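Local coordinates for protein putative leucoanthocyanidin reductase 1 (Vitis vinifera, PDB 3I6I) that probably catalyses the NADPH-dependent reduction of leucoanthocyanidins to flavan-3-ols in flavonoid biosynthesis, binding the cofactor on a Rossmann fold, at residues A[39-44]-A[52-57]; A[73-78]-A[100-105]; A[203-208]-A[219-224]; A[294-297]-A[303-306]. All coordinates share one frame; numbering follows the deposited sequence.

Contact 1: A[39-44]-A[52-57]. With NDP (NADPH dihydro-nicotinamide-adenine-dinucleotide phosphate), chain B.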
loop_
_atom_site.group_PDB
_atom_site.type_symbol
_atom_site.label_atom_id
_atom_site.label_comp_id
_atom_site.label_asym_id
_atom_site.label_seq_id
_atom_site.Cartn_x
_atom_site.Cartn_y
_atom_site.Cartn_z
ATOM N N ILE A 39 0.164 8.643 -16.350
ATOM C CA ILE A 39 1.146 7.817 -15.665
ATOM C C ILE A 39 2.511 8.466 -15.805
ATOM O O ILE A 39 2.982 8.672 -16.934
ATOM C CB ILE A 39 1.179 6.409 -16.312
ATOM C CG1 ILE A 39 -0.184 5.694 -16.102
ATOM C CG2 ILE A 39 2.357 5.575 -15.814
ATOM C CD1 ILE A 39 -0.613 5.569 -14.693
ATOM N N LEU A 40 3.146 8.776 -14.676
ATOM C CA LEU A 40 4.459 9.396 -14.687
ATOM C C LEU A 40 5.521 8.350 -14.960
ATOM O O LEU A 40 5.520 7.315 -14.326
ATOM C CB LEU A 40 4.731 10.094 -13.346
ATOM C CG LEU A 40 5.903 11.079 -13.214
ATOM C CD1 LEU A 40 5.772 12.233 -14.241
ATOM C CD2 LEU A 40 5.893 11.627 -11.783
ATOM N N ALA A 41 6.400 8.611 -15.940
ATOM C CA ALA A 41 7.457 7.689 -16.332
ATOM C C ALA A 41 8.823 8.370 -16.219
ATOM O O ALA A 41 8.984 9.521 -16.629
ATOM C CB ALA A 41 7.248 7.235 -17.799
ATOM N N ARG A 42 9.791 7.649 -15.657
ATOM C CA ARG A 42 11.193 8.048 -15.668
ATOM C C ARG A 42 11.672 8.022 -17.105
ATOM O O ARG A 42 11.471 7.025 -17.800
ATOM C CB ARG A 42 12.015 7.044 -14.850
ATOM C CG ARG A 42 13.498 7.350 -14.676
ATOM C CD ARG A 42 14.174 6.303 -13.761
ATOM N NE ARG A 42 13.487 6.142 -12.472
ATOM C CZ ARG A 42 13.690 6.882 -11.374
ATOM N NH1 ARG A 42 14.585 7.871 -11.355
ATOM N NH2 ARG A 42 12.982 6.636 -10.276
ATOM N N PRO A 43 12.300 9.112 -17.574
ATOM C CA PRO A 43 12.887 9.093 -18.916
ATOM C C PRO A 43 13.956 8.015 -19.089
ATOM O O PRO A 43 14.687 7.727 -18.146
ATOM C CB PRO A 43 13.552 10.467 -19.026
ATOM C CG PRO A 43 12.796 11.339 -18.092
ATOM C CD PRO A 43 12.376 10.445 -16.953
ATOM N N GLY A 44 14.033 7.427 -20.279
ATOM C CA GLY A 44 15.118 6.507 -20.614
ATOM C C GLY A 44 14.660 5.158 -21.127
ATOM O O GLY A 44 13.470 4.945 -21.370
ATOM N N LYS A 52 6.498 -4.104 -20.212
ATOM C CA LYS A 52 5.259 -4.871 -20.119
ATOM C C LYS A 52 4.146 -4.040 -19.483
ATOM O O LYS A 52 3.057 -3.885 -20.041
ATOM C CB LYS A 52 5.482 -6.154 -19.306
ATOM N N ILE A 53 4.439 -3.476 -18.323
ATOM C CA ILE A 53 3.458 -2.675 -17.590
ATOM C C ILE A 53 2.987 -1.449 -18.386
ATOM O O ILE A 53 1.782 -1.227 -18.527
ATOM C CB ILE A 53 4.021 -2.231 -16.215
ATOM C CG1 ILE A 53 4.317 -3.448 -15.317
ATOM C CG2 ILE A 53 3.035 -1.299 -15.506
ATOM C CD1 ILE A 53 5.366 -3.178 -14.222
ATOM N N PHE A 54 3.919 -0.647 -18.903
ATOM C CA PHE A 54 3.544 0.558 -19.662
ATOM C C PHE A 54 2.685 0.254 -20.898
ATOM O O PHE A 54 1.800 1.035 -21.244
ATOM C CB PHE A 54 4.770 1.355 -20.114
ATOM C CG PHE A 54 5.413 2.160 -19.025
ATOM C CD1 PHE A 54 4.686 3.098 -18.311
ATOM C CD2 PHE A 54 6.761 2.015 -18.747
ATOM C CE1 PHE A 54 5.281 3.850 -17.316
ATOM C CE2 PHE A 54 7.365 2.782 -17.755
ATOM C CZ PHE A 54 6.622 3.683 -17.039
ATOM N N LYS A 55 2.957 -0.856 -21.561
ATOM C CA LYS A 55 2.183 -1.267 -22.726
ATOM C C LYS A 55 0.738 -1.571 -22.317
ATOM O O LYS A 55 -0.208 -1.043 -22.902
ATOM N N ALA A 56 0.586 -2.420 -21.312
ATOM C CA ALA A 56 -0.744 -2.771 -20.774
ATOM C C ALA A 56 -1.584 -1.535 -20.409
ATOM O O ALA A 56 -2.775 -1.461 -20.766
ATOM C CB ALA A 56 -0.602 -3.672 -19.576
ATOM N N LEU A 57 -0.953 -0.568 -19.730
ATOM C CA LEU A 57 -1.627 0.648 -19.296
ATOM C C LEU A 57 -2.001 1.552 -20.473
ATOM O O LEU A 57 -3.115 2.077 -20.515
ATOM C CB LEU A 57 -0.789 1.412 -18.235
ATOM C CG LEU A 57 -0.484 0.701 -16.902
ATOM C CD1 LEU A 57 0.372 1.527 -15.947
ATOM C CD2 LEU A 57 -1.797 0.294 -16.179
HETATM P PA NDP B . 7.956 -0.111 -5.841
HETATM O O1A NDP B . 9.436 -0.000 -5.570
HETATM O O2A NDP B . 7.376 -1.559 -6.351
HETATM O O5B NDP B . 7.386 0.951 -6.908
HETATM C C5B NDP B . 7.746 2.293 -6.810
HETATM C C4B NDP B . 7.309 3.059 -7.999
HETATM O O4B NDP B . 7.738 4.435 -7.663
HETATM C C3B NDP B . 8.081 2.655 -9.282
HETATM O O3B NDP B . 7.252 2.785 -10.468
HETATM C C2B NDP B . 9.221 3.670 -9.332
HETATM O O2B NDP B . 9.634 3.872 -10.684
HETATM C C1B NDP B . 8.483 4.915 -8.846
HETATM N N9A NDP B . 9.319 6.026 -8.393
HETATM C C8A NDP B . 10.193 5.977 -7.387
HETATM N N7A NDP B . 10.747 7.183 -7.237
HETATM C C5A NDP B . 10.209 8.008 -8.141
HETATM C C6A NDP B . 10.400 9.356 -8.450
HETATM N N6A NDP B . 11.266 10.096 -7.755
HETATM N N1A NDP B . 9.688 9.899 -9.457
HETATM C C2A NDP B . 8.804 9.167 -10.132
HETATM N N3A NDP B . 8.581 7.875 -9.857
HETATM C C4A NDP B . 9.288 7.278 -8.871
HETATM O O3 NDP B . 7.189 0.245 -4.482
HETATM P PN NDP B . 6.052 -0.597 -3.661
HETATM O O1N NDP B . 4.815 -0.982 -4.381
HETATM O O2N NDP B . 6.881 -1.722 -2.938
HETATM O O5D NDP B . 5.781 0.503 -2.469
HETATM C C5D NDP B . 4.801 1.535 -2.654
HETATM C C4D NDP B . 4.248 1.930 -1.314
HETATM O O4D NDP B . 3.471 0.769 -0.907
HETATM C C3D NDP B . 5.272 2.180 -0.234
HETATM O O3D NDP B . 4.774 3.196 0.631
HETATM C C2D NDP B . 5.280 0.864 0.521
HETATM O O2D NDP B . 5.567 1.146 1.876
HETATM C C1D NDP B . 3.831 0.396 0.416
HETATM N N1N NDP B . 3.627 -1.095 0.349
HETATM C C2N NDP B . 2.599 -1.736 1.083
HETATM C C3N NDP B . 2.652 -3.048 1.304
HETATM C C7N NDP B . 1.512 -3.738 2.078
HETATM O O7N NDP B . 0.525 -3.096 2.457
HETATM N N7N NDP B . 1.615 -5.047 2.231
HETATM C C4N NDP B . 3.845 -3.857 0.773
HETATM C C5N NDP B . 4.493 -3.163 -0.420
HETATM C C6N NDP B . 4.315 -1.864 -0.627
HETATM P P2B NDP B . 11.169 3.359 -11.131
HETATM O O1X NDP B . 11.223 1.874 -11.103
HETATM O O2X NDP B . 11.384 4.056 -12.543
HETATM O O3X NDP B . 12.170 4.015 -10.096
#

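Contact 2: A[73-78]-A[100-105]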
loop_
_atom_site.group_PDB
_atom_site.type_symbol
_atom_site.label_atom_id
_atom_site.label_comp_id
_atom_site.label_asym_id
_atom_site.label_seq_id
_atom_site.Cartn_x
_atom_site.Cartn_y
_atom_site.Cartn_z
ATOM N N GLU A 73 9.879 22.099 -10.148
ATOM C CA GLU A 73 9.511 22.846 -11.364
ATOM C C GLU A 73 8.891 21.935 -12.453
ATOM O O GLU A 73 7.879 22.295 -13.049
ATOM C CB GLU A 73 10.695 23.649 -11.919
ATOM C CG GLU A 73 10.518 24.165 -13.352
ATOM C CD GLU A 73 11.757 24.897 -13.934
ATOM O OE1 GLU A 73 11.701 25.273 -15.119
ATOM O OE2 GLU A 73 12.773 25.100 -13.226
ATOM N N ALA A 74 9.503 20.775 -12.708
ATOM C CA ALA A 74 8.950 19.797 -13.660
ATOM C C ALA A 74 7.548 19.355 -13.264
ATOM O O ALA A 74 6.655 19.247 -14.114
ATOM C CB ALA A 74 9.888 18.555 -13.788
ATOM N N MET A 75 7.341 19.084 -11.978
ATOM C CA MET A 75 6.022 18.621 -11.526
ATOM C C MET A 75 4.983 19.725 -11.640
ATOM O O MET A 75 3.819 19.454 -11.981
ATOM C CB MET A 75 6.050 18.106 -10.093
ATOM C CG MET A 75 6.850 16.844 -9.886
ATOM S SD MET A 75 6.316 15.497 -10.991
ATOM C CE MET A 75 7.664 15.471 -12.160
ATOM N N GLU A 76 5.394 20.963 -11.368
ATOM C CA GLU A 76 4.463 22.082 -11.508
ATOM C C GLU A 76 3.981 22.150 -12.962
ATOM O O GLU A 76 2.775 22.308 -13.235
ATOM C CB GLU A 76 5.093 23.392 -11.057
ATOM C CG GLU A 76 5.380 23.479 -9.568
ATOM C CD GLU A 76 5.890 24.848 -9.146
ATOM O OE1 GLU A 76 5.702 25.824 -9.917
ATOM O OE2 GLU A 76 6.482 24.963 -8.051
ATOM N N LYS A 77 4.911 21.977 -13.902
ATOM C CA LYS A 77 4.576 22.087 -15.315
ATOM C C LYS A 77 3.579 21.015 -15.743
ATOM O O LYS A 77 2.614 21.308 -16.414
ATOM C CB LYS A 77 5.831 22.049 -16.202
ATOM C CG LYS A 77 6.527 23.413 -16.348
ATOM N N ILE A 78 3.830 19.782 -15.338
ATOM C CA ILE A 78 2.957 18.644 -15.646
ATOM C C ILE A 78 1.532 18.827 -15.052
ATOM O O ILE A 78 0.529 18.675 -15.752
ATOM C CB ILE A 78 3.594 17.358 -15.092
ATOM C CG1 ILE A 78 4.705 16.886 -16.041
ATOM C CG2 ILE A 78 2.542 16.278 -14.851
ATOM C CD1 ILE A 78 5.517 15.716 -15.502
ATOM N N ILE A 100 8.526 15.314 -1.181
ATOM C CA ILE A 100 8.564 16.673 -0.647
ATOM C C ILE A 100 8.435 17.682 -1.774
ATOM O O ILE A 100 7.588 18.602 -1.704
ATOM C CB ILE A 100 9.809 16.933 0.191
ATOM C CG1 ILE A 100 9.766 16.118 1.494
ATOM C CG2 ILE A 100 9.954 18.432 0.529
ATOM C CD1 ILE A 100 10.952 16.334 2.357
ATOM N N ALA A 101 9.240 17.518 -2.823
ATOM C CA ALA A 101 9.133 18.434 -3.991
ATOM C C ALA A 101 7.761 18.357 -4.659
ATOM O O ALA A 101 7.217 19.368 -5.096
ATOM C CB ALA A 101 10.236 18.158 -5.021
ATOM N N LEU A 102 7.187 17.159 -4.740
ATOM C CA LEU A 102 5.843 17.007 -5.285
ATOM C C LEU A 102 4.789 17.772 -4.492
ATOM O O LEU A 102 3.902 18.400 -5.092
ATOM C CB LEU A 102 5.429 15.526 -5.361
ATOM C CG LEU A 102 4.071 15.178 -5.947
ATOM C CD1 LEU A 102 3.849 15.715 -7.353
ATOM C CD2 LEU A 102 3.837 13.619 -5.874
ATOM N N VAL A 103 4.866 17.698 -3.163
ATOM C CA VAL A 103 3.962 18.452 -2.278
ATOM C C VAL A 103 4.157 19.955 -2.504
ATOM O O VAL A 103 3.188 20.682 -2.687
ATOM C CB VAL A 103 4.134 18.053 -0.786
ATOM C CG1 VAL A 103 3.296 18.969 0.150
ATOM C CG2 VAL A 103 3.777 16.566 -0.563
ATOM N N LYS A 104 5.403 20.441 -2.531
ATOM C CA LYS A 104 5.639 21.871 -2.799
ATOM C C LYS A 104 5.050 22.292 -4.159
ATOM O O LYS A 104 4.494 23.398 -4.311
ATOM C CB LYS A 104 7.134 22.187 -2.699
ATOM C CG LYS A 104 7.691 22.020 -1.277
ATOM C CD LYS A 104 8.994 22.794 -1.066
ATOM C CE LYS A 104 8.770 24.319 -0.917
ATOM N NZ LYS A 104 7.736 24.718 0.141
ATOM N N ALA A 105 5.145 21.406 -5.151
ATOM C CA ALA A 105 4.623 21.659 -6.497
ATOM C C ALA A 105 3.107 21.749 -6.488
ATOM O O ALA A 105 2.520 22.682 -7.088
ATOM C CB ALA A 105 5.105 20.602 -7.487
#

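Contact 3: A[203-208]-A[219-224]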
loop_
_atom_site.group_PDB
_atom_site.type_symbol
_atom_site.label_atom_id
_atom_site.label_comp_id
_atom_site.label_asym_id
_atom_site.label_seq_id
_atom_site.Cartn_x
_atom_site.Cartn_y
_atom_site.Cartn_z
ATOM N N LYS A 203 -8.880 -1.242 -6.419
ATOM C CA LYS A 203 -10.267 -0.905 -6.669
ATOM C C LYS A 203 -10.775 0.079 -5.632
ATOM O O LYS A 203 -11.370 1.135 -5.963
ATOM C CB LYS A 203 -11.091 -2.183 -6.621
ATOM C CG LYS A 203 -12.592 -1.996 -6.781
ATOM C CD LYS A 203 -13.272 -3.390 -6.691
ATOM C CE LYS A 203 -14.726 -3.276 -6.231
ATOM N NZ LYS A 203 -15.383 -4.650 -6.181
ATOM N N PHE A 204 -10.544 -0.254 -4.370
ATOM C CA PHE A 204 -11.102 0.550 -3.300
ATOM C C PHE A 204 -10.336 1.850 -3.123
ATOM O O PHE A 204 -10.958 2.852 -2.891
ATOM C CB PHE A 204 -11.282 -0.243 -2.016
ATOM C CG PHE A 204 -12.363 -1.280 -2.128
ATOM C CD1 PHE A 204 -13.690 -0.899 -2.177
ATOM C CD2 PHE A 204 -12.061 -2.632 -2.212
ATOM C CE1 PHE A 204 -14.689 -1.832 -2.306
ATOM C CE2 PHE A 204 -13.074 -3.581 -2.324
ATOM C CZ PHE A 204 -14.380 -3.193 -2.376
ATOM N N THR A 205 -9.014 1.847 -3.322
ATOM C CA THR A 205 -8.293 3.101 -3.374
ATOM C C THR A 205 -8.886 4.101 -4.368
ATOM O O THR A 205 -9.073 5.305 -4.045
ATOM C CB THR A 205 -6.800 2.873 -3.696
ATOM O OG1 THR A 205 -6.171 2.202 -2.610
ATOM C CG2 THR A 205 -6.063 4.235 -3.964
ATOM N N MET A 206 -9.167 3.648 -5.587
ATOM C CA MET A 206 -9.607 4.571 -6.592
ATOM C C MET A 206 -11.005 5.098 -6.270
ATOM O O MET A 206 -11.322 6.213 -6.665
ATOM C CB MET A 206 -9.458 3.986 -8.009
ATOM C CG MET A 206 -7.965 3.890 -8.423
ATOM S SD MET A 206 -6.960 5.406 -8.068
ATOM C CE MET A 206 -7.892 6.595 -8.977
ATOM N N LYS A 207 -11.847 4.342 -5.554
ATOM C CA LYS A 207 -13.185 4.839 -5.159
ATOM C C LYS A 207 -13.078 6.018 -4.209
ATOM O O LYS A 207 -13.938 6.908 -4.198
ATOM C CB LYS A 207 -14.005 3.756 -4.421
ATOM C CG LYS A 207 -14.266 2.492 -5.208
ATOM C CD LYS A 207 -15.268 1.585 -4.478
ATOM C CE LYS A 207 -15.629 0.350 -5.298
ATOM N NZ LYS A 207 -16.522 0.613 -6.470
ATOM N N THR A 208 -12.028 6.022 -3.392
ATOM C CA THR A 208 -11.863 7.044 -2.354
ATOM C C THR A 208 -11.506 8.434 -2.871
ATOM O O THR A 208 -11.729 9.418 -2.143
ATOM C CB THR A 208 -10.793 6.653 -1.285
ATOM O OG1 THR A 208 -9.452 6.830 -1.808
ATOM C CG2 THR A 208 -11.051 5.235 -0.694
ATOM N N VAL A 219 -8.205 6.207 5.634
ATOM C CA VAL A 219 -9.093 5.138 5.190
ATOM C C VAL A 219 -8.473 3.783 5.558
ATOM O O VAL A 219 -7.396 3.383 5.033
ATOM C CB VAL A 219 -9.353 5.186 3.695
ATOM C CG1 VAL A 219 -10.297 4.066 3.312
ATOM C CG2 VAL A 219 -9.934 6.568 3.298
ATOM N N HIS A 220 -9.151 3.065 6.436
ATOM C CA HIS A 220 -8.640 1.799 6.995
ATOM C C HIS A 220 -9.322 0.636 6.294
ATOM O O HIS A 220 -10.542 0.649 6.104
ATOM C CB HIS A 220 -8.847 1.742 8.500
ATOM C CG HIS A 220 -8.249 2.919 9.224
ATOM N ND1 HIS A 220 -6.911 2.961 9.572
ATOM C CD2 HIS A 220 -8.778 4.110 9.584
ATOM C CE1 HIS A 220 -6.656 4.128 10.153
ATOM N NE2 HIS A 220 -7.775 4.833 10.204
ATOM N N PHE A 221 -8.544 -0.382 5.894
ATOM C CA PHE A 221 -9.126 -1.539 5.253
ATOM C C PHE A 221 -9.277 -2.664 6.274
ATOM O O PHE A 221 -8.296 -3.344 6.586
ATOM C CB PHE A 221 -8.305 -2.044 4.059
ATOM C CG PHE A 221 -8.355 -1.178 2.811
ATOM C CD1 PHE A 221 -8.141 0.196 2.866
ATOM C CD2 PHE A 221 -8.488 -1.783 1.555
ATOM C CE1 PHE A 221 -8.182 0.960 1.702
ATOM C CE2 PHE A 221 -8.479 -1.015 0.361
ATOM C CZ PHE A 221 -8.324 0.365 0.462
ATOM N N ARG A 222 -10.493 -2.903 6.740
ATOM C CA ARG A 222 -10.733 -3.948 7.728
ATOM C C ARG A 222 -11.808 -4.931 7.301
ATOM O O ARG A 222 -12.838 -5.080 8.004
ATOM C CB ARG A 222 -11.092 -3.342 9.064
ATOM C CG ARG A 222 -10.042 -2.447 9.648
ATOM C CD ARG A 222 -10.326 -2.159 11.094
ATOM N NE ARG A 222 -9.170 -1.597 11.789
ATOM C CZ ARG A 222 -9.156 -1.239 13.079
ATOM N NH1 ARG A 222 -10.263 -1.275 13.810
ATOM N NH2 ARG A 222 -8.044 -0.786 13.648
ATOM N N PRO A 223 -11.571 -5.637 6.167
ATOM C CA PRO A 223 -12.526 -6.654 5.765
ATOM C C PRO A 223 -12.605 -7.794 6.801
ATOM O O PRO A 223 -11.619 -8.532 7.042
ATOM C CB PRO A 223 -11.975 -7.135 4.406
ATOM C CG PRO A 223 -10.487 -6.937 4.536
ATOM C CD PRO A 223 -10.433 -5.592 5.238
ATOM N N SER A 224 -13.762 -7.928 7.434
ATOM C CA SER A 224 -13.914 -8.850 8.549
ATOM C C SER A 224 -13.595 -10.322 8.177
ATOM O O SER A 224 -13.109 -11.073 9.004
ATOM C CB SER A 224 -15.318 -8.733 9.186
ATOM O OG SER A 224 -16.326 -9.133 8.256
#

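Contact 4: A[294-297]-A[303-306]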
loop_
_atom_site.group_PDB
_atom_site.type_symbol
_atom_site.label_atom_id
_atom_site.label_comp_id
_atom_site.label_asym_id
_atom_site.label_seq_id
_atom_site.Cartn_x
_atom_site.Cartn_y
_atom_site.Cartn_z
ATOM N N GLU A 294 -13.734 3.466 7.457
ATOM C CA GLU A 294 -13.367 2.065 7.123
ATOM C C GLU A 294 -14.007 1.646 5.799
ATOM O O GLU A 294 -15.190 1.884 5.561
ATOM C CB GLU A 294 -13.771 1.169 8.274
ATOM C CG GLU A 294 -13.131 -0.207 8.253
ATOM C CD GLU A 294 -13.841 -1.184 7.310
ATOM O OE1 GLU A 294 -15.091 -1.314 7.376
ATOM O OE2 GLU A 294 -13.151 -1.787 6.468
ATOM N N VAL A 295 -13.210 1.032 4.942
ATOM C CA VAL A 295 -13.624 0.687 3.589
ATOM C C VAL A 295 -14.919 -0.091 3.445
ATOM O O VAL A 295 -15.751 0.247 2.600
ATOM C CB VAL A 295 -12.503 -0.088 2.851
ATOM C CG1 VAL A 295 -12.922 -0.357 1.377
ATOM C CG2 VAL A 295 -11.283 0.668 2.918
ATOM N N THR A 296 -15.099 -1.146 4.242
ATOM C CA THR A 296 -16.273 -1.972 4.130
ATOM C C THR A 296 -17.570 -1.267 4.555
ATOM O O THR A 296 -18.624 -1.620 4.087
ATOM C CB THR A 296 -16.177 -3.344 4.833
ATOM O OG1 THR A 296 -16.300 -3.192 6.236
ATOM C CG2 THR A 296 -14.895 -4.012 4.506
ATOM N N THR A 297 -17.484 -0.261 5.416
ATOM C CA THR A 297 -18.683 0.522 5.767
ATOM C C THR A 297 -18.911 1.685 4.791
ATOM O O THR A 297 -20.059 2.098 4.581
ATOM C CB THR A 297 -18.647 0.945 7.247
ATOM O OG1 THR A 297 -17.587 1.845 7.485
ATOM C CG2 THR A 297 -18.442 -0.269 8.147
ATOM N N SER A 303 -18.235 -6.945 -1.862
ATOM C CA SER A 303 -17.381 -7.919 -1.182
ATOM C C SER A 303 -15.913 -7.866 -1.593
ATOM O O SER A 303 -15.597 -7.703 -2.759
ATOM C CB SER A 303 -17.890 -9.348 -1.466
ATOM O OG SER A 303 -19.141 -9.570 -0.855
ATOM N N PHE A 304 -15.051 -8.040 -0.601
ATOM C CA PHE A 304 -13.620 -8.197 -0.797
ATOM C C PHE A 304 -13.360 -9.626 -1.204
ATOM O O PHE A 304 -13.995 -10.542 -0.689
ATOM C CB PHE A 304 -12.873 -7.942 0.517
ATOM C CG PHE A 304 -12.530 -6.501 0.737
ATOM C CD1 PHE A 304 -11.220 -6.109 0.840
ATOM C CD2 PHE A 304 -13.534 -5.532 0.768
ATOM C CE1 PHE A 304 -10.881 -4.768 1.014
ATOM C CE2 PHE A 304 -13.222 -4.187 0.926
ATOM C CZ PHE A 304 -11.904 -3.801 1.052
ATOM N N ARG A 305 -12.396 -9.825 -2.104
ATOM C CA ARG A 305 -11.873 -11.170 -2.374
ATOM C C ARG A 305 -11.338 -11.791 -1.070
ATOM O O ARG A 305 -10.626 -11.146 -0.300
ATOM C CB ARG A 305 -10.724 -11.054 -3.394
ATOM C CG ARG A 305 -11.194 -10.567 -4.753
ATOM C CD ARG A 305 -10.050 -10.455 -5.724
ATOM N NE ARG A 305 -9.601 -11.779 -6.148
ATOM C CZ ARG A 305 -8.469 -12.020 -6.804
ATOM N NH1 ARG A 305 -7.631 -11.031 -7.141
ATOM N NH2 ARG A 305 -8.171 -13.267 -7.117
ATOM N N THR A 306 -11.684 -13.047 -0.819
ATOM C CA THR A 306 -11.198 -13.726 0.344
ATOM C C THR A 306 -9.769 -14.248 0.106
ATOM O O THR A 306 -9.314 -14.461 -1.046
ATOM C CB THR A 306 -12.112 -14.912 0.684
ATOM O OG1 THR A 306 -11.918 -15.957 -0.279
ATOM C CG2 THR A 306 -13.581 -14.482 0.665
#

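Contact 1: A[39-44]-A[52-57]
Apolar contact between strand 39-41 and helix 52-57 centres on the ring of Phe54, which reaches from the helix to the strand. Phe54 CE1 meets Ile39 CG2 at 3.7 Å, and the methyl lies at the ring edge, in the ring plane. Two residues along, on the same side of the strand, Ala41 CB comes obliquely to Phe54 CZ at 3.7 Å. Ile39 divides its branches between two helix residues: CG2, anti to the backbone N, serves Phe54, while Ile39 CG1 turns to Leu57 CD1 at 4.2 Å.

The helix runs back against the strand, at 149° between their directions, as the crossover of the beta-alpha-beta unit 37-41, 48-59, 63-66 in the Rossmann fold. Leu57 also packs on Thr28 and Leu31 of helix 21-32, and Phe54 on the NADPH-binding Thr19.

Polar contact belongs to Arg42, just past the strand end. Bent at chi3, its chain offers one edge of the guanidinium to the 2'-phosphate of NADPH, with P2B in the guanidinium plane, a two-pronged grip consistent with selection of NADPH over NADH. Arg42 NE donates to NDP O2X over 3.0 Å, nearly straight (172°); Arg42 NH2 donates to NDP O3X over 2.7 Å, more bent at 141°.

Contact 2: A[73-78]-A[100-105]
Helices 73-78 and 100-105 meet with their axes 8.5 Å apart at closest approach and their directions 46° apart, so they run roughly the same way while crossing at a clear slant. The backbones come nearest at Glu76 and Ala105, whose CA atoms are 5.0 Å apart; the small Ala105 side chain permits so close an approach.

Ala105 CB points at the other helix and lodges between two consecutive residues of it, 3.7 Å from Met75 CB and 3.6 Å from Glu76 CG. Both of these partners touch through the aliphatic base of the side chain.

Both helices belong to the Rossmann fold, where they follow strands 63-66 and 86-89 of the parallel sheet. Met75 faces inward and also packs on Leu40 of strand 37-41, while helix 133-149 covers Val103 on another side of helix 100-105.

Deeper in the interface, Leu102 sends CD1 to Met75 CG at 4.1 Å, the two side chains meeting at a slant. Met75 is bent at chi2 (-55°), which turns its sulfur and terminal methyl away from helix 100-105 after the CG contact. Glu76 behaves differently: its chain extends beyond CG with chi2 at -175°, carrying the carboxylate past Ala105, and OE2 is hydrogen-bonded by Gln72 NE2 one turn earlier in its own helix.

Contact 3: A[203-208]-A[219-224]
Val219, one residue before the end of strand 217-220, opens the contact by pointing its side chain at helix 203-208: Val219 CG1 lies 4.2 Å from Thr208 CG2. While that methyl faces the valine, the threonine hydroxyl is bonded to its own segment. With chi1 at 76°, Thr208 OG1 donates to Thr205 O over 2.7 Å, only 15° from the carbonyl plane, a bond that gives this buried hydroxyl an acceptor.

His220 points to the far side of the strand, where NE2 is hydrogen-bonded to Asp292, and the chain returns to the helix at Phe221. This residue has the largest share of the contact. Its CG is anti to the carbonyl carbon (chi1 -72°), and the far end of the ring is brought against the helix backbone. Phe221 CE2 approaches Phe204 CB at 3.8 Å, obliquely to the ring plane. Phe221 CZ lies 4.1 Å from Thr205 N, which sits at the ring edge, and 4.2 Å from Thr205 OG1; the two side chains cross at about a right angle. That hydroxyl is hydrogen-bonded to Ile201 O, so its polar need is met within its own helix while the ring packs beside it.

Beyond Phe221 the chain leaves the helix. Phe221 O accepts from Asn160 ND2, and Thr205 packs on Phe120, both NADPH-binding residues. Helix 198-208 thus lies in the chain between the parallel strands 155-158 and 217-220 and packs on their small sheet beside the cofactor site.

Contact 4: A[294-297]-A[303-306]
Two torsions turn Val295 and Phe304 toward each other: in one of the two conformers of Val295, CG1 is anti to the backbone N (chi1 -176°), and Phe304 CG is anti to the carbonyl carbon, at chi1 -88°. In that conformer Val295 CG1 lies at the ring edge, in the ring plane, 3.6 Å from Phe304 CZ. Thr296 adds its methyl beside it, with Thr296 CG2 reaching Phe304 CE2 at 4.0 Å from an oblique direction. Both side chains cross that of the phenylalanine at about a right angle.

The short helix that supplies these two methyls begins at an N-cap, Glu294, which closes strand 292-294 at the edge of the small parallel sheet. The Glu294 carboxylate folds back over the first turn. Glu294 OE2 accepts from Thr296 N over 3.0 Å in an almost straight bond (174°), although the donor stands well above the carboxylate plane. Glu294 OE1 uses its syn lone pair for the hydroxyl of Thr296 and receives a weak bond from Thr297 N. With Thr296 OG1 held by the cap, the threonine's methyl is the branch that meets the ring. Glu294 OE2 also accepts from Arg222 N, tying the cap to the chain after strand 217-220.

On the loop side, Phe304 stacks with Phe204 of helix 198-208 and touches Pro223, while Arg305 N next to it is hydrogen-bonded to Asp200.

In the fold
Contacts 1 and 2 belong to the large parallel sheet of the Rossmann fold and its helices, and they touch where Leu40 also packs on Ile78. Contacts 3 and 4 lie about 7 Å apart, centre to centre, around the small sheet, joined by a backbone bond, by Glu294 accepting from a backbone N-H, and by rings. Contacts 1 and 3 are wholly buried where they touch, contact 2 nearly so, and contact 4 lies nearer the surface. Aliphatic groups alone make contact 2, whereas a phenylalanine ring is central to the other three. Contact 1 alone reaches NADPH directly; contact 4 has an elaborate helix cap.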